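Local coordinates for cobalamin biosynthesis protein CobN (Mycobacterium tuberculosis, PDB 7C6O) that probably serves as the large, catalytic subunit of the cobaltochelatase that inserts cobalt into the corrin ring during cobalamin biosynthesis, at residues A[205-210]-A[325-330]. Numbering follows the deposited sequence.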
loop_
_atom_site.group_PDB
_atom_site.type_symbol
_atom_site.label_atom_id
_atom_site.label_comp_id
_atom_site.label_asym_id
_atom_site.label_seq_id
_atom_site.Cartn_x
_atom_site.Cartn_y
_atom_site.Cartn_z
ATOM N N THR A 205 18.541 2.501 -28.822
ATOM C CA THR A 205 19.226 2.856 -27.587
ATOM C C THR A 205 19.142 4.344 -27.276
ATOM O O THR A 205 19.802 4.809 -26.340
ATOM C CB THR A 205 20.691 2.411 -27.641
ATOM O OG1 THR A 205 21.325 2.969 -28.799
ATOM C CG2 THR A 205 20.782 0.892 -27.692
ATOM N N GLY A 206 18.335 5.097 -28.027
ATOM C CA GLY A 206 18.228 6.526 -27.782
ATOM C C GLY A 206 17.730 6.857 -26.387
ATOM O O GLY A 206 18.168 7.838 -25.780
ATOM N N TYR A 207 16.809 6.047 -25.855
ATOM C CA TYR A 207 16.324 6.300 -24.501
ATOM C C TYR A 207 17.426 6.090 -23.469
ATOM O O TYR A 207 17.447 6.776 -22.439
ATOM C CB TYR A 207 15.104 5.424 -24.188
ATOM C CG TYR A 207 15.366 3.940 -23.997
ATOM C CD1 TYR A 207 15.216 3.344 -22.749
ATOM C CD2 TYR A 207 15.742 3.132 -25.064
ATOM C CE1 TYR A 207 15.442 1.985 -22.567
ATOM C CE2 TYR A 207 15.969 1.773 -24.890
ATOM C CZ TYR A 207 15.820 1.207 -23.640
ATOM O OH TYR A 207 16.048 -0.140 -23.469
ATOM N N VAL A 208 18.357 5.172 -23.738
ATOM C CA VAL A 208 19.483 4.957 -22.836
ATOM C C VAL A 208 20.476 6.107 -22.938
ATOM O O VAL A 208 21.012 6.576 -21.927
ATOM C CB VAL A 208 20.150 3.601 -23.137
ATOM C CG1 VAL A 208 21.395 3.409 -22.282
ATOM C CG2 VAL A 208 19.163 2.463 -22.912
ATOM N N GLU A 209 20.741 6.576 -24.162
ATOM C CA GLU A 209 21.645 7.707 -24.350
ATOM C C GLU A 209 21.151 8.938 -23.602
ATOM O O GLU A 209 21.942 9.658 -22.978
ATOM C CB GLU A 209 21.791 8.014 -25.843
ATOM C CG GLU A 209 22.585 9.275 -26.142
ATOM C CD GLU A 209 24.048 9.139 -25.773
ATOM O OE1 GLU A 209 24.547 7.994 -25.750
ATOM O OE2 GLU A 209 24.694 10.175 -25.500
ATOM N N ALA A 210 19.841 9.192 -23.649
ATOM C CA ALA A 210 19.295 10.365 -22.977
ATOM C C ALA A 210 19.495 10.281 -21.471
ATOM O O ALA A 210 19.841 11.278 -20.828
ATOM C CB ALA A 210 17.814 10.520 -23.315
ATOM N N PRO A 325 8.736 7.701 -14.817
ATOM C CA PRO A 325 8.961 7.277 -16.210
ATOM C C PRO A 325 9.841 8.271 -16.953
ATOM O O PRO A 325 9.539 9.465 -17.005
ATOM C CB PRO A 325 7.549 7.238 -16.810
ATOM C CG PRO A 325 6.599 7.470 -15.659
ATOM C CD PRO A 325 7.376 8.231 -14.639
ATOM N N PHE A 326 10.939 7.779 -17.532
ATOM C CA PHE A 326 11.810 8.629 -18.331
ATOM C C PHE A 326 11.746 8.331 -19.824
ATOM O O PHE A 326 12.369 9.056 -20.607
ATOM C CB PHE A 326 13.267 8.518 -17.853
ATOM C CG PHE A 326 13.944 7.231 -18.234
ATOM C CD1 PHE A 326 13.788 6.094 -17.460
ATOM C CD2 PHE A 326 14.756 7.166 -19.358
ATOM C CE1 PHE A 326 14.417 4.912 -17.802
ATOM C CE2 PHE A 326 15.388 5.985 -19.706
ATOM C CZ PHE A 326 15.219 4.857 -18.930
ATOM N N SER A 327 11.022 7.293 -20.240
ATOM C CA SER A 327 10.836 7.018 -21.659
ATOM C C SER A 327 9.467 6.386 -21.858
ATOM O O SER A 327 8.871 5.840 -20.926
ATOM C CB SER A 327 11.939 6.111 -22.222
ATOM O OG SER A 327 11.803 4.783 -21.759
ATOM N N PHE A 328 8.970 6.475 -23.091
ATOM C CA PHE A 328 7.603 6.087 -23.409
ATOM C C PHE A 328 7.568 5.392 -24.759
ATOM O O PHE A 328 8.269 5.789 -25.694
ATOM C CB PHE A 328 6.669 7.307 -23.411
ATOM C CG PHE A 328 6.674 8.068 -22.112
ATOM C CD1 PHE A 328 5.731 7.800 -21.132
ATOM C CD2 PHE A 328 7.636 9.034 -21.863
ATOM C CE1 PHE A 328 5.743 8.489 -19.932
ATOM C CE2 PHE A 328 7.657 9.722 -20.663
ATOM C CZ PHE A 328 6.708 9.451 -19.698
ATOM N N LYS A 329 6.740 4.355 -24.848
ATOM C CA LYS A 329 6.648 3.527 -26.042
ATOM C C LYS A 329 5.878 4.268 -27.127
ATOM O O LYS A 329 4.737 4.691 -26.909
ATOM C CB LYS A 329 5.975 2.200 -25.690
ATOM C CG LYS A 329 5.589 1.316 -26.862
ATOM C CD LYS A 329 5.214 -0.075 -26.358
ATOM C CE LYS A 329 4.624 -0.946 -27.452
ATOM N NZ LYS A 329 3.279 -0.475 -27.884
ATOM N N GLU A 330 6.500 4.434 -28.290
ATOM C CA GLU A 330 5.870 5.072 -29.436
ATOM C C GLU A 330 5.934 4.130 -30.630
ATOM O O GLU A 330 6.913 3.397 -30.803
ATOM C CB GLU A 330 6.545 6.408 -29.762
ATOM C CG GLU A 330 6.664 7.355 -28.565
ATOM C CD GLU A 330 5.318 7.851 -28.052
ATOM O OE1 GLU A 330 4.334 7.825 -28.820
ATOM O OE2 GLU A 330 5.247 8.274 -26.876
#
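Tyr207, in the first turn of helix 206-217, packs against Phe326 and Ser327 of strand 321-331. All three residues are buried.

The aromatic pair meets at the edge of the tyrosine. Phe326 brings CE2 to the edge of the Tyr207 ring, near its plane, 4.0 Å from Tyr207 CD1. The two side chains run at a slant to each other, and the rings do not stack. One face of the Tyr207 ring is covered from its own helix, with Val208 CG2 3.6 Å above the ring centre.

Phe326 CE2 also faces a backbone oxygen. Tyr207 O lies in the plane of the phenyl ring, 3.5 Å from Phe326 CE2. Phe326 CG sits between its backbone N and carbonyl carbon (chi1 74°), which places CE2 beside Tyr207 O.

Ser327 adds an aliphatic touch, its CB 3.8 Å from Tyr207 CB. Its OG lies 3.8 Å from Tyr207 CD1, oblique to that ring. It also sits above one face of the neighbouring Phe326 ring, offset toward the rim.

The contact joins a helix to a strand of the mixed sheet, where Phe326 and Ser327 bond through their backbones to strand 283-289. No hydrogen bond crosses it, and Ser327 OG is buried without a polar partner. Cohesion here therefore rests on van der Waals contact, with a weak electrostatic share likely from the ring edge facing Tyr207 O.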